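Integron cassette protein (Vibrio cholerae, PDB 3G1J) is of unknown function but is a small integron-cassette protein, probably related to SH3-like folds, built round an antiparallel sheet. Local coordinates at residues V2-D5 and Y6-S9; F75-E78 and I79-L83. All coordinates share one frame; numbering follows the deposited sequence.

Contact 1 (V2-D5 and Y6-S9)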
ATOM      1  N   VAL A   2       1.505   4.893  13.377  1.00 46.08           N
ATOM      2  CA  VAL A   2       2.684   4.052  13.254  1.00 34.31           C
ATOM      3  C   VAL A   2       3.948   4.907  13.398  1.00 32.36           C
ATOM      4  O   VAL A   2       3.991   6.063  12.970  1.00 31.71           O
ATOM      5  CB  VAL A   2       2.696   3.305  11.898  1.00 33.50           C
ATOM      6  CG1 VAL A   2       2.939   4.287  10.757  1.00 31.85           C
ATOM      7  CG2 VAL A   2       3.744   2.196  11.903  1.00 30.88           C
ATOM      8  N   ASP A   3       4.974   4.343  14.019  1.00 27.33           N
ATOM      9  CA  ASP A   3       6.252   5.032  14.147  1.00 22.75           C
ATOM     10  C   ASP A   3       6.944   5.020  12.783  1.00 23.72           C
ATOM     11  O   ASP A   3       7.423   3.985  12.330  1.00 24.80           O
ATOM     12  CB  ASP A   3       7.103   4.337  15.222  1.00 26.42           C
ATOM     13  CG  ASP A   3       8.401   5.059  15.517  1.00 29.51           C
ATOM     14  OD1 ASP A   3       8.811   5.940  14.731  1.00 29.43           O
ATOM     15  OD2 ASP A   3       9.015   4.727  16.555  1.00 32.05           O
ATOM     16  N   ARG A   4       6.985   6.174  12.124  1.00 29.11           N
ATOM     17  CA  ARG A   4       7.539   6.275  10.769  1.00 28.82           C
ATOM     18  C   ARG A   4       8.998   5.845  10.677  1.00 28.07           C
ATOM     19  O   ARG A   4       9.449   5.397   9.623  1.00 27.44           O
ATOM     20  CB  ARG A   4       7.420   7.703  10.238  1.00 35.15           C
ATOM     21  CG  ARG A   4       6.040   8.301  10.360  1.00 38.96           C
ATOM     22  CD  ARG A   4       5.201   8.101   9.120  1.00 35.27           C
ATOM     23  NE  ARG A   4       3.982   8.898   9.212  1.00 39.14           N
ATOM     24  CZ  ARG A   4       3.803  10.069   8.605  1.00 41.73           C
ATOM     25  NH1 ARG A   4       4.760  10.576   7.829  1.00 36.99           N
ATOM     26  NH2 ARG A   4       2.658  10.724   8.758  1.00 38.83           N
ATOM     27  N   ASP A   5       9.740   6.004  11.768  1.00 26.22           N
ATOM     28  CA  ASP A   5      11.156   5.662  11.773  1.00 27.74           C
ATOM     29  C   ASP A   5      11.415   4.165  11.554  1.00 25.72           C
ATOM     30  O   ASP A   5      12.541   3.769  11.257  1.00 29.53           O
ATOM     31  CB  ASP A   5      11.825   6.130  13.070  1.00 32.55           C
ATOM     32  CG  ASP A   5      12.066   7.636  13.098  1.00 41.50           C
ATOM     33  OD1 ASP A   5      11.755   8.319  12.098  1.00 37.70           O
ATOM     34  OD2 ASP A   5      12.572   8.137  14.125  1.00 48.68           O
ATOM     35  N   TYR A   6      10.385   3.336  11.735  1.00 21.69           N
ATOM     36  CA  TYR A   6      10.504   1.900  11.494  1.00 19.06           C
ATOM     37  C   TYR A   6      10.213   1.532  10.048  1.00 25.70           C
ATOM     38  O   TYR A   6      10.476   0.404   9.635  1.00 25.01           O
ATOM     39  CB  TYR A   6       9.564   1.097  12.409  1.00 20.34           C
ATOM     40  CG  TYR A   6      10.108   0.938  13.805  1.00 23.92           C
ATOM     41  CD1 TYR A   6      10.827  -0.196  14.168  1.00 29.83           C
ATOM     42  CD2 TYR A   6       9.920   1.928  14.756  1.00 27.09           C
ATOM     43  CE1 TYR A   6      11.337  -0.341  15.444  1.00 32.88           C
ATOM     44  CE2 TYR A   6      10.425   1.796  16.027  1.00 31.33           C
ATOM     45  CZ  TYR A   6      11.135   0.663  16.371  1.00 34.28           C
ATOM     46  OH  TYR A   6      11.636   0.546  17.652  1.00 34.64           O
ATOM     47  N   LEU A   7       9.689   2.480   9.276  1.00 18.13           N
ATOM     48  CA  LEU A   7       9.227   2.172   7.924  1.00 22.17           C
ATOM     49  C   LEU A   7      10.294   2.316   6.846  1.00 28.48           C
ATOM     50  O   LEU A   7      11.160   3.191   6.910  1.00 24.93           O
ATOM     51  CB  LEU A   7       8.033   3.055   7.545  1.00 19.41           C
ATOM     52  CG  LEU A   7       6.747   2.988   8.377  1.00 23.15           C
ATOM     53  CD1 LEU A   7       5.691   3.893   7.763  1.00 26.70           C
ATOM     54  CD2 LEU A   7       6.231   1.565   8.534  1.00 23.07           C
ATOM     55  N   GLN A   8      10.197   1.452   5.843  1.00 24.36           N
ATOM     56  CA  GLN A   8      11.003   1.562   4.646  1.00 24.10           C
ATOM     57  C   GLN A   8      10.438   2.682   3.774  1.00 23.91           C
ATOM     58  O   GLN A   8       9.232   2.754   3.553  1.00 28.52           O
ATOM     59  CB  GLN A   8      10.960   0.221   3.924  1.00 28.93           C
ATOM     60  CG  GLN A   8      11.753   0.133   2.661  1.00 30.15           C
ATOM     61  CD  GLN A   8      11.801  -1.292   2.170  1.00 32.93           C
ATOM     62  OE1 GLN A   8      12.298  -2.180   2.865  1.00 28.29           O
ATOM     63  NE2 GLN A   8      11.257  -1.528   0.983  1.00 29.96           N
ATOM     64  N   SER A   9      11.304   3.569   3.288  1.00 20.64           N
ATOM     65  CA  SER A   9      10.838   4.767   2.591  1.00 23.99           C
ATOM     66  C   SER A   9      10.388   4.537   1.146  1.00 26.08           C
ATOM     67  O   SER A   9       9.682   5.368   0.577  1.00 31.60           O
ATOM     68  CB  SER A   9      11.909   5.862   2.633  1.00 28.30           C
ATOM     69  OG  SER A   9      13.081   5.442   1.960  1.00 30.59           O
TER
HETATM   70  O   HOH W   1      11.080   5.747   7.464  1.00 31.09           O
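The carboxylate of D3 sits at the rim of the Y6 ring, with OD2 near the ring plane and 3.3 Å from Y6 CE2, rather than lying over a face. The two flat groups are steeply turned, 74° apart, and the acid presents an oxygen to the edge of the aromatic, which is probably mildly favourable, since the ring edge carries partial positive charge. D3 also makes an Asx turn that leads into a short 3-10 turn. With CG anti to the backbone N (chi1 -175°), its side chain reaches forward along the chain; OD1 accepts from D5 N at 3.1 Å, met from above the carboxylate plane, while OD2 is the oxygen at the ring edge. One acid therefore grips the start of the turn and lines its flank.

Two successive i to i+3 bonds carry the turn onward, Y6 N to D3 O (3.1 Å) and L7 N to R4 O (2.9 Å). Further along, V2 CG1 meets L7 CD1 at 4.1 Å, a light apolar touch between two side chains that both pack on F57 of strand 53-60. V2 N is hydrogen-bonded to E64 OE2, and R4 lies against L43, so this N-terminal loop is laid onto the main antiparallel sheet. Most of the residues that touch here are exposed.

As the chain straightens beyond the turn, R4 O keeps a second partner besides L7 N: a water donates to it at 2.7 Å and to L7 O at 2.6 Å, bridging the two carbonyl oxygens.

Contact 2 (F75-E78 and I79-L83)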
ATOM      1  N   PHE A  75      -3.420 -14.992  -2.448  1.00 35.25           N
ATOM      2  CA  PHE A  75      -3.941 -13.810  -1.772  1.00 32.14           C
ATOM      3  C   PHE A  75      -3.653 -12.514  -2.545  1.00 28.72           C
ATOM      4  O   PHE A  75      -4.332 -12.226  -3.542  1.00 27.95           O
ATOM      5  CB  PHE A  75      -3.449 -13.742  -0.321  1.00 34.11           C
ATOM      6  CG  PHE A  75      -4.136 -14.725   0.594  1.00 33.26           C
ATOM      7  CD1 PHE A  75      -5.492 -14.617   0.850  1.00 35.71           C
ATOM      8  CD2 PHE A  75      -3.423 -15.743   1.204  1.00 35.64           C
ATOM      9  CE1 PHE A  75      -6.129 -15.518   1.694  1.00 43.34           C
ATOM     10  CE2 PHE A  75      -4.053 -16.646   2.048  1.00 38.25           C
ATOM     11  CZ  PHE A  75      -5.405 -16.533   2.293  1.00 39.44           C
ATOM     12  N   GLN A  76      -2.650 -11.744  -2.128  1.00 27.39           N
ATOM     13  CA  GLN A  76      -2.431 -10.445  -2.756  1.00 22.58           C
ATOM     14  C   GLN A  76      -1.059 -10.208  -3.392  1.00 22.00           C
ATOM     15  O   GLN A  76      -0.671  -9.048  -3.572  1.00 23.50           O
ATOM     16  CB  GLN A  76      -2.759  -9.293  -1.794  1.00 23.37           C
ATOM     17  CG  GLN A  76      -4.218  -9.210  -1.387  1.00 25.31           C
ATOM     18  CD  GLN A  76      -4.546 -10.140  -0.235  1.00 28.13           C
ATOM     19  OE1 GLN A  76      -3.749 -10.303   0.679  1.00 28.28           O
ATOM     20  NE2 GLN A  76      -5.730 -10.747  -0.272  1.00 30.68           N
HETATM   21  N   MSE A  77      -0.328 -11.277  -3.734  1.00 23.94           N
HETATM   22  CA  MSE A  77       0.915 -11.098  -4.493  1.00 28.81           C
HETATM   23  C   MSE A  77       0.607 -10.300  -5.755  1.00 27.41           C
HETATM   24  O   MSE A  77       1.392  -9.454  -6.163  1.00 27.71           O
HETATM   25  CB  MSE A  77       1.586 -12.441  -4.859  1.00 31.64           C
HETATM   26  CG  MSE A  77       2.921 -12.318  -5.678  1.00 31.49           C
HETATM   27 SE   MSE A  77       3.801 -14.041  -6.058  0.59 27.66          SE
HETATM   28  CE  MSE A  77       2.675 -14.917  -4.884  1.00 18.42           C
ATOM     29  N   GLU A  78      -0.543 -10.578  -6.366  1.00 26.18           N
ATOM     30  CA  GLU A  78      -0.978  -9.844  -7.559  1.00 28.20           C
ATOM     31  C   GLU A  78      -0.825  -8.334  -7.386  1.00 25.09           C
ATOM     32  O   GLU A  78      -0.348  -7.643  -8.287  1.00 27.01           O
ATOM     33  CB  GLU A  78      -2.428 -10.198  -7.926  1.00 29.44           C
ATOM     34  CG  GLU A  78      -3.198  -9.089  -8.677  1.00 22.15           C
ATOM     35  CD  GLU A  78      -2.658  -8.794 -10.071  1.00 28.88           C
ATOM     36  OE1 GLU A  78      -1.896  -9.619 -10.612  1.00 31.04           O
ATOM     37  OE2 GLU A  78      -3.007  -7.731 -10.633  1.00 27.23           O
ATOM     38  N   ILE A  79      -1.211  -7.819  -6.223  1.00 20.64           N
ATOM     39  CA  ILE A  79      -1.154  -6.381  -5.999  1.00 23.98           C
ATOM     40  C   ILE A  79       0.261  -5.935  -5.667  1.00 20.52           C
ATOM     41  O   ILE A  79       0.788  -5.001  -6.272  1.00 22.96           O
ATOM     42  CB  ILE A  79      -2.130  -5.940  -4.886  1.00 21.26           C
ATOM     43  CG1 ILE A  79      -3.574  -6.164  -5.344  1.00 29.95           C
ATOM     44  CG2 ILE A  79      -1.923  -4.475  -4.537  1.00 21.37           C
ATOM     45  CD1 ILE A  79      -4.540  -6.364  -4.200  1.00 28.31           C
ATOM     46  N   ALA A  80       0.870  -6.620  -4.705  1.00 23.71           N
ATOM     47  CA  ALA A  80       2.213  -6.292  -4.234  1.00 26.24           C
ATOM     48  C   ALA A  80       3.260  -6.362  -5.353  1.00 26.95           C
ATOM     49  O   ALA A  80       4.213  -5.578  -5.367  1.00 28.15           O
ATOM     50  CB  ALA A  80       2.592  -7.228  -3.080  1.00 22.56           C
ATOM     51  N   HIS A  81       3.067  -7.294  -6.287  1.00 29.08           N
ATOM     52  CA  HIS A  81       4.005  -7.547  -7.382  1.00 31.49           C
ATOM     53  C   HIS A  81       3.725  -6.726  -8.643  1.00 29.48           C
ATOM     54  O   HIS A  81       4.509  -6.764  -9.599  1.00 30.56           O
ATOM     55  CB  HIS A  81       3.967  -9.028  -7.772  1.00 37.71           C
ATOM     56  CG  HIS A  81       4.908  -9.883  -6.987  1.00 43.04           C
ATOM     57  ND1 HIS A  81       5.390 -11.086  -7.458  1.00 49.16           N
ATOM     58  CD2 HIS A  81       5.476  -9.696  -5.774  1.00 40.87           C
ATOM     59  CE1 HIS A  81       6.204 -11.611  -6.558  1.00 52.23           C
ATOM     60  NE2 HIS A  81       6.274 -10.786  -5.528  1.00 44.88           N
ATOM     61  N   HIS A  82       2.602  -6.017  -8.658  1.00 28.06           N
ATOM     62  CA  HIS A  82       2.222  -5.208  -9.817  1.00 25.24           C
ATOM     63  C   HIS A  82       1.656  -3.870  -9.374  1.00 25.86           C
ATOM     64  O   HIS A  82       0.573  -3.472  -9.798  1.00 22.77           O
ATOM     65  CB  HIS A  82       1.181  -5.944 -10.664  1.00 25.65           C
ATOM     66  CG  HIS A  82       1.629  -7.292 -11.127  1.00 28.01           C
ATOM     67  ND1 HIS A  82       1.303  -8.454 -10.459  1.00 30.20           N
ATOM     68  CD2 HIS A  82       2.393  -7.662 -12.180  1.00 27.54           C
ATOM     69  CE1 HIS A  82       1.844  -9.483 -11.089  1.00 31.00           C
ATOM     70  NE2 HIS A  82       2.515  -9.031 -12.131  1.00 32.52           N
ATOM     71  N   LEU A  83       2.386  -3.163  -8.518  1.00 23.94           N
ATOM     72  CA  LEU A  83       1.849  -1.952  -7.911  1.00 20.65           C
ATOM     73  C   LEU A  83       1.445  -0.877  -8.928  1.00 20.87           C
ATOM     74  O   LEU A  83       0.523  -0.087  -8.685  1.00 25.69           O
ATOM     75  CB  LEU A  83       2.850  -1.388  -6.907  1.00 24.93           C
ATOM     76  CG  LEU A  83       2.919  -2.263  -5.658  1.00 26.71           C
ATOM     77  CD1 LEU A  83       4.101  -1.865  -4.785  1.00 27.42           C
ATOM     78  CD2 LEU A  83       1.614  -2.151  -4.889  1.00 23.45           C
TER
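Q76 O takes two amide hydrogens from the following turn, A80 N at 3.1 Å in an almost straight bond (N-H...O 175°) and I79 N at 3.0 Å in a more bent one. Q76 occupies the N-cap position of helix 77-80, but its side chain does not cap the helix, because its polar end is used elsewhere: OE1 accepts from the backbone N of C70, at the end of strand 63-70. Its CG lies 4.0 Å from I79 CD1, the two side chains running alongside each other and both touching L69.

The next carbonyl, M77 O, is taken by H81 N at 2.7 Å. E78 O is taken by a side chain: H82 ND1 donates to it at 2.8 Å, with the oxygen essentially in the imidazole plane, so ND1 carries a proton here and the bond sets the rotation of the ring. E78 OE1 is nearby but badly angled for a bond; OE2 is satisfied by Y86 OH. H82 N in turn donates to I79 O.

M77, a selenomethionine, adds a non-polar grip. Fully extended through chi1 and chi2 (180° and 177°), it lays CG over the centre of one H81 ring face, 3.3 Å from the centroid, as a CH-pi contact, while SE approaches that ring obliquely at 3.9 Å.

Together these bonds define a single helical turn with Q76 at its N-cap position. Its place, just ahead of the last strand 87-89, recalls the short helical turn that precedes the final strand in SH3-like barrels.

Contact 1 opens the chain, ahead of strand 10-11, and contact 2 comes near its end, between strands 63-70 and 87-89. Their centres are 21 Å apart on opposite sides of the chain's centre, and about 9 Å separates their nearest atoms, so they do not touch. What they share is the five-stranded antiparallel sheet. Residues 2-9 lean on strands 39-48 and 53-60 and reach E64 near the start of strand 63-70; residues 75-83 pack against L69 and C70 at its other end. Two local turns, one at the N-terminus and one before the last strand, lie against one compact single-chain body, consistent with an SH3-like fold.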